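Local coordinates for copper-transporting ATPase (Sulfolobus solfataricus, PDB 2YJ3), which probably couples ATP hydrolysis to the transport of metal cations across the cell membrane, this chain being its cytosolic catalytic piece with the nucleotide-binding site, at residues L56-S61 with G101-K106; P44-F49 with F131-V136; A217-A222 with A234-V239; L39-P44 with V136-L141. The protein carries 1 engineered substitution. All coordinates share one frame; numbering follows the deposited sequence.

Contact 1 of 4, residues L56-S61 with G101-K106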
loop_
_atom_site.group_PDB
_atom_site.type_symbol
_atom_site.label_atom_id
_atom_site.label_comp_id
_atom_site.label_asym_id
_atom_site.label_seq_id
_atom_site.Cartn_x
_atom_site.Cartn_y
_atom_site.Cartn_z
ATOM N N LEU A 56 8.967 13.603 -19.579
ATOM C CA LEU A 56 8.524 12.252 -19.253
ATOM C C LEU A 56 9.715 11.297 -19.272
ATOM O O LEU A 56 9.913 10.514 -18.342
ATOM C CB LEU A 56 7.440 11.808 -20.260
ATOM C CG LEU A 56 6.882 10.381 -20.143
ATOM C CD1 LEU A 56 6.471 10.077 -18.706
ATOM C CD2 LEU A 56 5.710 10.142 -21.149
ATOM N N ALA A 57 10.521 11.376 -20.325
ATOM C CA ALA A 57 11.661 10.475 -20.479
ATOM C C ALA A 57 12.701 10.727 -19.395
ATOM O O ALA A 57 13.372 9.800 -18.954
ATOM C CB ALA A 57 12.290 10.647 -21.841
ATOM N N TYR A 58 12.856 11.988 -18.993
ATOM C CA TYR A 58 13.810 12.340 -17.958
ATOM C C TYR A 58 13.373 11.754 -16.625
ATOM O O TYR A 58 14.145 11.107 -15.941
ATOM C CB TYR A 58 13.954 13.863 -17.849
ATOM C CG TYR A 58 14.837 14.496 -18.910
ATOM C CD1 TYR A 58 15.655 13.714 -19.715
ATOM C CD2 TYR A 58 14.851 15.879 -19.103
ATOM C CE1 TYR A 58 16.454 14.278 -20.685
ATOM C CE2 TYR A 58 15.659 16.458 -20.074
ATOM C CZ TYR A 58 16.468 15.649 -20.852
ATOM O OH TYR A 58 17.294 16.195 -21.817
ATOM N N ALA A 59 12.124 11.980 -16.256
ATOM C CA ALA A 59 11.608 11.465 -14.994
ATOM C C ALA A 59 11.722 9.930 -14.919
ATOM O O ALA A 59 12.151 9.387 -13.920
ATOM C CB ALA A 59 10.166 11.883 -14.824
ATOM N N ALA A 60 11.308 9.242 -15.977
ATOM C CA ALA A 60 11.327 7.783 -16.006
ATOM C C ALA A 60 12.749 7.258 -15.927
ATOM O O ALA A 60 13.023 6.232 -15.281
ATOM C CB ALA A 60 10.639 7.270 -17.300
ATOM N N SER A 61 13.657 7.958 -16.603
ATOM C CA SER A 61 15.059 7.573 -16.616
ATOM C C SER A 61 15.640 7.631 -15.204
ATOM O O SER A 61 16.407 6.761 -14.816
ATOM C CB SER A 61 15.868 8.455 -17.577
ATOM O OG SER A 61 15.441 8.295 -18.919
ATOM N N GLY A 101 18.994 12.917 -10.239
ATOM C CA GLY A 101 20.040 12.437 -11.127
ATOM C C GLY A 101 20.387 13.425 -12.223
ATOM O O GLY A 101 19.663 14.387 -12.461
ATOM N N LYS A 102 21.491 13.173 -12.914
ATOM C CA LYS A 102 21.916 14.045 -13.999
ATOM C C LYS A 102 21.813 13.361 -15.356
ATOM O O LYS A 102 22.264 12.231 -15.533
ATOM C CB LYS A 102 23.347 14.535 -13.749
ATOM C CG LYS A 102 23.940 15.429 -14.839
ATOM C CD LYS A 102 25.187 16.147 -14.285
ATOM C CE LYS A 102 26.207 16.492 -15.371
ATOM N NZ LYS A 102 26.864 15.284 -15.953
ATOM N N ILE A 103 21.211 14.061 -16.310
ATOM C CA ILE A 103 21.056 13.562 -17.667
ATOM C C ILE A 103 21.325 14.731 -18.595
ATOM O O ILE A 103 20.838 15.845 -18.352
ATOM C CB ILE A 103 19.608 13.087 -17.932
ATOM C CG1 ILE A 103 19.144 12.065 -16.896
ATOM C CG2 ILE A 103 19.446 12.554 -19.357
ATOM C CD1 ILE A 103 17.688 11.646 -17.109
ATOM N N SER A 104 22.092 14.476 -19.652
ATOM C CA SER A 104 22.440 15.498 -20.636
ATOM C C SER A 104 22.799 16.841 -20.001
ATOM O O SER A 104 22.242 17.880 -20.371
ATOM C CB SER A 104 21.313 15.676 -21.659
ATOM O OG SER A 104 21.286 14.595 -22.586
ATOM N N ASP A 105 23.727 16.805 -19.049
ATOM C CA ASP A 105 24.208 18.009 -18.352
ATOM C C ASP A 105 23.145 18.701 -17.506
ATOM O O ASP A 105 23.396 19.769 -16.958
ATOM C CB ASP A 105 24.788 19.031 -19.338
ATOM C CG ASP A 105 25.989 18.503 -20.094
ATOM O OD1 ASP A 105 26.727 17.648 -19.546
ATOM O OD2 ASP A 105 26.196 18.955 -21.241
ATOM N N LYS A 106 21.958 18.107 -17.430
ATOM C CA LYS A 106 20.838 18.688 -16.688
ATOM C C LYS A 106 20.534 17.912 -15.406
ATOM O O LYS A 106 20.587 16.676 -15.381
ATOM C CB LYS A 106 19.582 18.742 -17.570
ATOM C CG LYS A 106 19.410 20.039 -18.356
ATOM C CD LYS A 106 19.421 19.807 -19.858
ATOM C CE LYS A 106 18.461 18.695 -20.255
ATOM N NZ LYS A 106 17.509 19.129 -21.329
#
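Tyr-58 of helix 53-63 meets Ile-103 with its ring and Lys-106 with its hydroxyl. The close-packed part is apolar. Tyr-58 CE1 lies 3.7 Å from Ile-103 CG2. The other branch of the isoleucine, CG1, stands anti to the carbonyl carbon (chi1 -54°), and this carries CD1 on to the helix, 3.7 Å from Ser-61 CB. Ser-61 is tied down at its other end. Its OG donates to Ala-57 O at 2.6 Å, and its N reaches the same oxygen from the opposite face of the carbonyl. The hydroxyl also bonds to Leu-86 N.

The looser side is polar and nearer solvent. Lys-106 bends along its chain and arrives at the ring edge, where NZ donates to Tyr-58 OH at 3.0 Å. Ser-104 is exposed and only grazes the hydroxyl. A leucine in place of Tyr-58 would probably leave Lys-106 NZ without this acceptor and open a gap beside Ile-103. Residues Ile-103 to Lys-106 form a type I' turn, closed by a pair of backbone hydrogen bonds between its ends. The arrangement is a helix packed on a tight beta hairpin of the antiparallel sheet in the nucleotide-binding domain of P-type ATPases.

Contact 2 of 4, residues P44-F49 with F131-V136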
loop_
_atom_site.group_PDB
_atom_site.type_symbol
_atom_site.label_atom_id
_atom_site.label_comp_id
_atom_site.label_asym_id
_atom_site.label_seq_id
_atom_site.Cartn_x
_atom_site.Cartn_y
_atom_site.Cartn_z
ATOM N N PRO A 44 0.914 1.284 -7.667
ATOM C CA PRO A 44 -0.044 2.295 -8.117
ATOM C C PRO A 44 0.065 2.503 -9.621
ATOM O O PRO A 44 0.936 1.908 -10.254
ATOM C CB PRO A 44 0.424 3.552 -7.391
ATOM C CG PRO A 44 1.902 3.369 -7.265
ATOM C CD PRO A 44 2.119 1.886 -7.072
ATOM N N ILE A 45 -0.819 3.319 -10.187
ATOM C CA ILE A 45 -0.700 3.694 -11.588
ATOM C C ILE A 45 -0.700 5.210 -11.763
ATOM O O ILE A 45 -1.211 5.956 -10.933
ATOM C CB ILE A 45 -1.824 3.104 -12.482
ATOM C CG1 ILE A 45 -3.206 3.539 -11.992
ATOM C CG2 ILE A 45 -1.729 1.574 -12.538
ATOM C CD1 ILE A 45 -4.367 2.938 -12.804
ATOM N N VAL A 46 -0.112 5.640 -12.867
ATOM C CA VAL A 46 -0.187 7.008 -13.308
ATOM C C VAL A 46 -1.589 7.235 -13.858
ATOM O O VAL A 46 -1.991 6.584 -14.823
ATOM C CB VAL A 46 0.845 7.228 -14.409
ATOM C CG1 VAL A 46 0.570 8.526 -15.144
ATOM C CG2 VAL A 46 2.275 7.169 -13.815
ATOM N N THR A 47 -2.351 8.120 -13.223
ATOM C CA THR A 47 -3.681 8.477 -13.720
ATOM C C THR A 47 -3.642 9.715 -14.617
ATOM O O THR A 47 -4.588 9.982 -15.366
ATOM C CB THR A 47 -4.689 8.695 -12.577
ATOM O OG1 THR A 47 -4.100 9.525 -11.571
ATOM C CG2 THR A 47 -5.080 7.359 -11.954
ATOM N N GLN A 48 -2.548 10.469 -14.550
ATOM C CA GLN A 48 -2.342 11.567 -15.503
ATOM C C GLN A 48 -0.928 12.148 -15.466
ATOM O O GLN A 48 -0.304 12.233 -14.421
ATOM C CB GLN A 48 -3.376 12.678 -15.306
ATOM C CG GLN A 48 -2.873 13.870 -14.518
ATOM C CD GLN A 48 -3.769 15.090 -14.689
ATOM O OE1 GLN A 48 -4.194 15.416 -15.804
ATOM N NE2 GLN A 48 -4.057 15.772 -13.584
ATOM N N PHE A 49 -0.427 12.517 -16.632
ATOM C CA PHE A 49 0.851 13.162 -16.745
ATOM C C PHE A 49 0.649 14.492 -17.458
ATOM O O PHE A 49 0.076 14.532 -18.545
ATOM C CB PHE A 49 1.815 12.305 -17.554
ATOM C CG PHE A 49 3.098 13.002 -17.882
ATOM C CD1 PHE A 49 4.030 13.245 -16.888
ATOM C CD2 PHE A 49 3.359 13.438 -19.180
ATOM C CE1 PHE A 49 5.222 13.915 -17.174
ATOM C CE2 PHE A 49 4.528 14.111 -19.481
ATOM C CZ PHE A 49 5.468 14.348 -18.472
ATOM N N PHE A 131 2.823 14.345 -12.208
ATOM C CA PHE A 131 2.001 13.132 -12.336
ATOM C C PHE A 131 0.966 13.125 -11.250
ATOM O O PHE A 131 1.257 13.523 -10.111
ATOM C CB PHE A 131 2.826 11.853 -12.093
ATOM C CG PHE A 131 3.939 11.638 -13.066
ATOM C CD1 PHE A 131 5.179 12.232 -12.864
ATOM C CD2 PHE A 131 3.758 10.822 -14.172
ATOM C CE1 PHE A 131 6.204 12.027 -13.764
ATOM C CE2 PHE A 131 4.788 10.598 -15.070
ATOM C CZ PHE A 131 6.001 11.202 -14.877
ATOM N N ASN A 132 -0.235 12.667 -11.598
ATOM C CA ASN A 132 -1.178 12.176 -10.609
ATOM C C ASN A 132 -1.011 10.657 -10.613
ATOM O O ASN A 132 -1.016 10.061 -11.674
ATOM C CB ASN A 132 -2.612 12.533 -11.011
ATOM C CG ASN A 132 -3.158 13.737 -10.262
ATOM O OD1 ASN A 132 -2.662 14.860 -10.400
ATOM N ND2 ASN A 132 -4.200 13.509 -9.471
ATOM N N ILE A 133 -0.829 10.038 -9.451
ATOM C CA ILE A 133 -0.788 8.581 -9.367
ATOM C C ILE A 133 -1.826 8.105 -8.358
ATOM O O ILE A 133 -2.062 8.761 -7.348
ATOM C CB ILE A 133 0.601 8.031 -8.957
ATOM C CG1 ILE A 133 0.797 8.114 -7.446
ATOM C CG2 ILE A 133 1.719 8.735 -9.701
ATOM C CD1 ILE A 133 0.266 6.904 -6.689
ATOM N N SER A 134 -2.445 6.962 -8.624
ATOM C CA SER A 134 -3.434 6.434 -7.698
ATOM C C SER A 134 -3.296 4.929 -7.487
ATOM O O SER A 134 -2.740 4.215 -8.330
ATOM C CB SER A 134 -4.846 6.778 -8.175
ATOM O OG SER A 134 -5.179 6.021 -9.318
ATOM N N ASP A 135 -3.782 4.463 -6.341
ATOM C CA ASP A 135 -3.853 3.038 -6.055
ATOM C C ASP A 135 -4.970 2.416 -6.886
ATOM O O ASP A 135 -5.950 3.081 -7.226
ATOM C CB ASP A 135 -4.094 2.798 -4.558
ATOM C CG ASP A 135 -2.818 2.992 -3.710
ATOM O OD1 ASP A 135 -1.704 2.775 -4.241
ATOM O OD2 ASP A 135 -2.928 3.356 -2.514
ATOM N N VAL A 136 -4.805 1.143 -7.225
ATOM C CA VAL A 136 -5.813 0.392 -7.963
ATOM C C VAL A 136 -6.485 -0.597 -7.014
ATOM O O VAL A 136 -5.824 -1.438 -6.417
ATOM C CB VAL A 136 -5.182 -0.389 -9.132
ATOM C CG1 VAL A 136 -6.211 -1.320 -9.781
ATOM C CG2 VAL A 136 -4.595 0.572 -10.151
#
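Ile-45 and Ser-134 form a hydrogen-bonded antiparallel pair. Ile-45 N donates to Ser-134 O, and Ser-134 N returns the bond to Ile-45 O. Further along, Asn-132 O takes two backbone donors from the same face of its plane: Thr-47 N at 2.8 Å and Gln-48 N at 3.3 Å. Thr-47 OG1 adds a weak bond to that oxygen, and Asn-132 N closes the pattern on Gln-48 O. This is a classic beta bulge, with Thr-47 and Gln-48 both opposite Asn-132. It lies where edge strand 45-50 joins strand 126-134 in the six-stranded antiparallel sheet of the nucleotide-binding domain.

The apolar contacts include an oblique ring pair. Phe-49 CG stands anti to its backbone N (chi1 172°), and CD1 comes over one face of the Phe-131 ring, 3.3 Å from CE2. The ring planes are 44° apart. Val-46 CG2 touches Phe-131 CD2 at 4.0 Å. Replacing Phe-131 with an alanine would probably leave Phe-49 CD1 without the face it leans on and open a gap between Val-46 and Leu-56 of helix 53-63. Pro-44 CB presses tightly on Ile-133 CD1, at 3.4 Å. Ile-45 CD1 meets Val-136 CG2 at 3.6 Å, the two side chains at about a right angle.

The carboxylate of Asp-135 has its polar partners beyond the two strands. OD2 forms a salt bridge with Lys-35 NZ and a hydrogen bond with Thr-36 OG1, both at the ATP site.

Contact 3 of 4, residues A217-A222 with A234-V239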
loop_
_atom_site.group_PDB
_atom_site.type_symbol
_atom_site.label_atom_id
_atom_site.label_comp_id
_atom_site.label_asym_id
_atom_site.label_seq_id
_atom_site.Cartn_x
_atom_site.Cartn_y
_atom_site.Cartn_z
ATOM N N ALA A 217 -1.274 -5.445 16.891
ATOM C CA ALA A 217 -2.578 -6.006 16.571
ATOM C C ALA A 217 -2.778 -7.279 17.382
ATOM O O ALA A 217 -1.823 -8.010 17.645
ATOM C CB ALA A 217 -2.688 -6.297 15.078
ATOM N N ASP A 218 -4.012 -7.547 17.790
ATOM C CA ASP A 218 -4.304 -8.825 18.431
ATOM C C ASP A 218 -3.917 -9.983 17.509
ATOM O O ASP A 218 -3.243 -10.922 17.928
ATOM C CB ASP A 218 -5.761 -8.887 18.881
ATOM C CG ASP A 218 -6.012 -8.023 20.110
ATOM O OD1 ASP A 218 -5.369 -8.285 21.148
ATOM O OD2 ASP A 218 -6.820 -7.073 20.032
ATOM N N VAL A 219 -4.320 -9.902 16.248
ATOM C CA VAL A 219 -3.752 -10.789 15.237
ATOM C C VAL A 219 -3.420 -9.992 13.993
ATOM O O VAL A 219 -4.240 -9.231 13.485
ATOM C CB VAL A 219 -4.622 -12.050 14.948
ATOM C CG1 VAL A 219 -6.031 -11.860 15.469
ATOM C CG2 VAL A 219 -4.599 -12.425 13.449
ATOM N N SER A 220 -2.185 -10.140 13.544
ATOM C CA SER A 220 -1.666 -9.341 12.466
ATOM C C SER A 220 -1.460 -10.173 11.214
ATOM O O SER A 220 -0.974 -11.300 11.271
ATOM C CB SER A 220 -0.330 -8.724 12.875
ATOM O OG SER A 220 0.589 -9.739 13.249
ATOM N N VAL A 221 -1.797 -9.578 10.079
ATOM C CA VAL A 221 -1.582 -10.197 8.794
ATOM C C VAL A 221 -0.728 -9.274 7.928
ATOM O O VAL A 221 -1.070 -8.111 7.724
ATOM C CB VAL A 221 -2.922 -10.444 8.093
ATOM C CG1 VAL A 221 -2.711 -11.111 6.734
ATOM C CG2 VAL A 221 -3.827 -11.267 8.970
ATOM N N ALA A 222 0.388 -9.803 7.435
ATOM C CA ALA A 222 1.234 -9.124 6.465
ATOM C C ALA A 222 0.972 -9.646 5.052
ATOM O O ALA A 222 0.817 -10.850 4.853
ATOM C CB ALA A 222 2.695 -9.351 6.819
ATOM N N ALA A 234 4.889 -10.860 11.518
ATOM C CA ALA A 234 3.427 -10.877 11.567
ATOM C C ALA A 234 2.895 -12.270 11.886
ATOM O O ALA A 234 3.518 -13.279 11.552
ATOM C CB ALA A 234 2.847 -10.391 10.236
ATOM N N ASP A 235 1.732 -12.324 12.520
ATOM C CA ASP A 235 1.112 -13.596 12.866
ATOM C C ASP A 235 0.816 -14.440 11.636
ATOM O O ASP A 235 0.967 -15.665 11.654
ATOM C CB ASP A 235 -0.176 -13.349 13.640
ATOM C CG ASP A 235 0.083 -12.833 15.042
ATOM O OD1 ASP A 235 1.259 -12.812 15.465
ATOM O OD2 ASP A 235 -0.889 -12.456 15.723
ATOM N N ILE A 236 0.378 -13.783 10.567
ATOM C CA ILE A 236 0.051 -14.485 9.334
ATOM C C ILE A 236 0.600 -13.760 8.138
ATOM O O ILE A 236 0.328 -12.579 7.944
ATOM C CB ILE A 236 -1.456 -14.596 9.124
ATOM C CG1 ILE A 236 -2.099 -15.358 10.272
ATOM C CG2 ILE A 236 -1.747 -15.263 7.776
ATOM C CD1 ILE A 236 -3.593 -15.190 10.315
ATOM N N ILE A 237 1.360 -14.467 7.317
ATOM C CA ILE A 237 1.809 -13.882 6.070
ATOM C C ILE A 237 0.953 -14.397 4.898
ATOM O O ILE A 237 0.815 -15.616 4.692
ATOM C CB ILE A 237 3.312 -14.146 5.847
ATOM C CG1 ILE A 237 4.100 -13.686 7.078
ATOM C CG2 ILE A 237 3.795 -13.466 4.582
ATOM C CD1 ILE A 237 5.596 -13.647 6.883
ATOM N N LEU A 238 0.356 -13.465 4.157
ATOM C CA LEU A 238 -0.461 -13.818 2.995
ATOM C C LEU A 238 0.433 -13.930 1.788
ATOM O O LEU A 238 0.495 -12.995 0.975
ATOM C CB LEU A 238 -1.527 -12.758 2.711
ATOM C CG LEU A 238 -2.994 -13.060 3.001
ATOM C CD1 LEU A 238 -3.876 -12.245 2.073
ATOM C CD2 LEU A 238 -3.295 -14.522 2.824
ATOM N N VAL A 239 1.119 -15.069 1.662
ATOM C CA VAL A 239 2.053 -15.280 0.561
ATOM C C VAL A 239 1.347 -15.026 -0.744
ATOM O O VAL A 239 1.920 -14.489 -1.696
ATOM C CB VAL A 239 2.522 -16.742 0.468
ATOM C CG1 VAL A 239 3.707 -16.847 -0.477
ATOM C CG2 VAL A 239 2.862 -17.275 1.823
#
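Ser-220 and Asp-235 join the two segments through side chain and backbone together. Ser-220 OG sits between its own N and carbonyl carbon (chi1 57°), where it accepts the N-H of Asp-235 at 2.9 Å. The bond is nearly straight, at 173°. In return, Asp-235 OD2 takes a weak bond from Ser-220 N at 3.4 Å. The chains then run side by side. Ile-236 N donates to Ser-220 O, and Ala-222 N to Ile-236 O. Leu-238 N lies 2.7 Å from Ala-222 O, and that bond is close to straight. Each strand thus gives and takes in turn, the usual pattern of parallel strands.

Side chains meet on both faces of this pair. Val-221 CG2 lies 4.1 Å from Ile-236 CB, and Val-221 CG1 is 4.2 Å from Leu-238 CG. Ala-222 CB rests against Ala-234 CB at 3.6 Å.

The pair belongs to the Rossmann-like, mostly parallel sheet of the HAD-type phosphorylation domain. Strand 219-223 lies between 201-205 and 236-238, and the short strand 15-16 runs antiparallel on the far side of 236-238.

The next shell holds the pair in place. Val-21 of helix 20-27 touches Val-219, Asp-235 and Ile-236. Met-14 reaches Ile-236 and Leu-238. Asp-218 OD2 accepts from Val-201 N, next to the start of the strand. Asp-235 OD1 has a long, weak ion pair with Lys-17. At the other end, Leu-238 is the centre of an inverse gamma turn, with a weak bond from Val-239 N to Ile-237 O.

Contact 4 of 4, residues L39-P44 with V136-L141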
loop_
_atom_site.group_PDB
_atom_site.type_symbol
_atom_site.label_atom_id
_atom_site.label_comp_id
_atom_site.label_asym_id
_atom_site.label_seq_id
_atom_site.Cartn_x
_atom_site.Cartn_y
_atom_site.Cartn_z
ATOM N N LEU A 39 -6.196 -3.461 0.273
ATOM C CA LEU A 39 -7.436 -3.257 -0.467
ATOM C C LEU A 39 -7.129 -2.851 -1.898
ATOM O O LEU A 39 -8.000 -2.852 -2.762
ATOM C CB LEU A 39 -8.285 -2.176 0.204
ATOM C CG LEU A 39 -8.909 -2.561 1.542
ATOM C CD1 LEU A 39 -9.688 -1.395 2.139
ATOM C CD2 LEU A 39 -9.804 -3.782 1.363
ATOM N N THR A 40 -5.876 -2.497 -2.143
ATOM C CA THR A 40 -5.454 -2.105 -3.468
ATOM C C THR A 40 -4.196 -2.874 -3.781
ATOM O O THR A 40 -3.561 -3.422 -2.886
ATOM C CB THR A 40 -5.103 -0.608 -3.516
ATOM O OG1 THR A 40 -3.982 -0.362 -2.667
ATOM C CG2 THR A 40 -6.276 0.240 -3.054
ATOM N N TYR A 41 -3.823 -2.910 -5.050
ATOM C CA TYR A 41 -2.595 -3.578 -5.431
ATOM C C TYR A 41 -1.407 -2.835 -4.837
ATOM O O TYR A 41 -1.517 -1.664 -4.460
ATOM C CB TYR A 41 -2.503 -3.674 -6.950
ATOM C CG TYR A 41 -3.537 -4.622 -7.526
ATOM C CD1 TYR A 41 -3.287 -5.984 -7.597
ATOM C CD2 TYR A 41 -4.771 -4.159 -7.969
ATOM C CE1 TYR A 41 -4.229 -6.863 -8.110
ATOM C CE2 TYR A 41 -5.720 -5.024 -8.487
ATOM C CZ TYR A 41 -5.439 -6.380 -8.554
ATOM O OH TYR A 41 -6.368 -7.259 -9.062
ATOM N N GLY A 42 -0.281 -3.528 -4.730
ATOM C CA GLY A 42 0.921 -2.948 -4.171
ATOM C C GLY A 42 1.539 -1.892 -5.065
ATOM O O GLY A 42 2.273 -1.029 -4.588
ATOM N N THR A 43 1.262 -1.950 -6.364
ATOM C CA THR A 43 1.820 -0.948 -7.266
ATOM C C THR A 43 0.737 -0.031 -7.854
ATOM O O THR A 43 -0.247 -0.498 -8.445
ATOM C CB THR A 43 2.708 -1.577 -8.381
ATOM O OG1 THR A 43 3.347 -0.533 -9.136
ATOM C CG2 THR A 43 1.880 -2.445 -9.309
ATOM N N PRO A 44 0.914 1.284 -7.667
ATOM C CA PRO A 44 -0.044 2.295 -8.117
ATOM C C PRO A 44 0.065 2.503 -9.621
ATOM O O PRO A 44 0.936 1.908 -10.254
ATOM C CB PRO A 44 0.424 3.552 -7.391
ATOM C CG PRO A 44 1.902 3.369 -7.265
ATOM C CD PRO A 44 2.119 1.886 -7.072
ATOM N N VAL A 136 -4.805 1.143 -7.225
ATOM C CA VAL A 136 -5.813 0.392 -7.963
ATOM C C VAL A 136 -6.485 -0.597 -7.014
ATOM O O VAL A 136 -5.824 -1.438 -6.417
ATOM C CB VAL A 136 -5.182 -0.389 -9.132
ATOM C CG1 VAL A 136 -6.211 -1.320 -9.781
ATOM C CG2 VAL A 136 -4.595 0.572 -10.151
ATOM N N PRO A 137 -7.808 -0.486 -6.857
ATOM C CA PRO A 137 -8.504 -1.401 -5.942
ATOM C C PRO A 137 -8.422 -2.864 -6.386
ATOM O O PRO A 137 -8.360 -3.148 -7.583
ATOM C CB PRO A 137 -9.957 -0.905 -5.971
ATOM C CG PRO A 137 -10.056 -0.015 -7.184
ATOM C CD PRO A 137 -8.693 0.553 -7.413
ATOM N N ARG A 138 -8.393 -3.776 -5.421
ATOM C CA ARG A 138 -8.509 -5.201 -5.715
ATOM C C ARG A 138 -9.978 -5.571 -5.893
ATOM O O ARG A 138 -10.829 -5.173 -5.096
ATOM C CB ARG A 138 -7.921 -6.048 -4.589
ATOM C CG ARG A 138 -6.437 -5.910 -4.394
ATOM C CD ARG A 138 -5.952 -6.901 -3.347
ATOM N NE ARG A 138 -4.585 -6.605 -2.933
ATOM C CZ ARG A 138 -3.504 -7.053 -3.553
ATOM N NH1 ARG A 138 -3.635 -7.838 -4.621
ATOM N NH2 ARG A 138 -2.298 -6.722 -3.104
ATOM N N PRO A 139 -10.280 -6.348 -6.935
ATOM C CA PRO A 139 -11.650 -6.841 -7.128
ATOM C C PRO A 139 -12.043 -7.849 -6.046
ATOM O O PRO A 139 -11.164 -8.396 -5.374
ATOM C CB PRO A 139 -11.584 -7.522 -8.495
ATOM C CG PRO A 139 -10.148 -7.934 -8.643
ATOM C CD PRO A 139 -9.349 -6.851 -7.960
ATOM N N ASN A 140 -13.346 -8.085 -5.908
ATOM C CA ASN A 140 -13.943 -8.948 -4.878
ATOM C C ASN A 140 -14.500 -8.140 -3.695
ATOM O O ASN A 140 -13.781 -7.714 -2.788
ATOM C CB ASN A 140 -13.033 -10.112 -4.461
ATOM C CG ASN A 140 -12.984 -11.232 -5.518
ATOM O OD1 ASN A 140 -13.931 -11.418 -6.296
ATOM N ND2 ASN A 140 -11.881 -11.987 -5.538
ATOM N N LEU A 141 -15.813 -7.948 -3.734
ATOM C CA LEU A 141 -16.482 -6.891 -2.988
ATOM C C LEU A 141 -17.580 -7.436 -2.065
ATOM O O LEU A 141 -18.124 -6.714 -1.230
ATOM C CB LEU A 141 -17.093 -5.904 -3.988
ATOM C CG LEU A 141 -16.431 -5.729 -5.373
ATOM C CD1 LEU A 141 -14.975 -5.273 -5.257
ATOM C CD2 LEU A 141 -16.556 -6.979 -6.276
HETATM O O HOH W 1 -2.649 -0.093 -6.491
#
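Leu-39 and Arg-138, with Tyr-41 and Val-136, pin two irregular segments together on either side of a single bridge between Thr-40 and Pro-137. The two CA atoms of that bridge, Thr-40 CA and Pro-137 CA, are 4.0 Å apart. Arg-138 N donates to Leu-39 O at 2.8 Å, with the hydrogen almost in line (176°). Tyr-41 N donates to Val-136 O. The touching parts, Leu-39 to Gly-42 and Val-136 to Pro-139, run 129° apart. These are the two linkers between the phosphorylation and nucleotide-binding domains, the hinge region of P-type ATPases. A water joins them too: it accepts from Val-136 N at 2.6 Å, and Tyr-41 O and Thr-43 O lie within its donating range.

Tyr-41 and Arg-138 are the residues most covered by the contact. Arg-138 CG stands over the centre of the tyrosine ring, a CH-pi contact 6° off the ring normal. The arginine chain is extended from CG to NE, which carries the guanidinium past the ring to lie with one face over Tyr-41 CA. The guanidinium is held by Gly-37, whose O accepts from NH2. NE adds a weak bond to Thr-38 O.

Thr-40 OG1 bonds to Gly-37 N and Lys-35 O, tying the linker back to the start of helix 35-39, which carries the ATP-binding residues Lys-35 and Thr-36. Leu-39, Thr-40 and Pro-137 rest on Leu-169 of helix 163-173. Val-136 CG1 touches Tyr-41 CD2 at 3.7 Å, and Tyr-41 OH sits 3.2 Å from Pro-139 CD.

Overall arrangement
Contacts 1 and 2 lie in the nucleotide-binding domain and touch, with Leu-56 CB 3.7 Å from Phe-49 CZ. Contact 2 runs straight into contact 4, sharing Pro-44 and Val-136; their centres are about 13 Å apart. Contact 3 lies in the phosphorylation domain, its centre about 18 Å from that of contact 4 and about 40 Å from that of contact 1. Contact 4, made by the two linkers, marks the passage between the domains. The ATP-binding residues Lys-35 and Thr-36 lie close to Thr-40 and Asp-135. Ser-61 is about 7 Å from the nucleotide-binding Glu-63, side chain to side chain. A bound magnesium ion is about 4 Å from the Val-46 side chain.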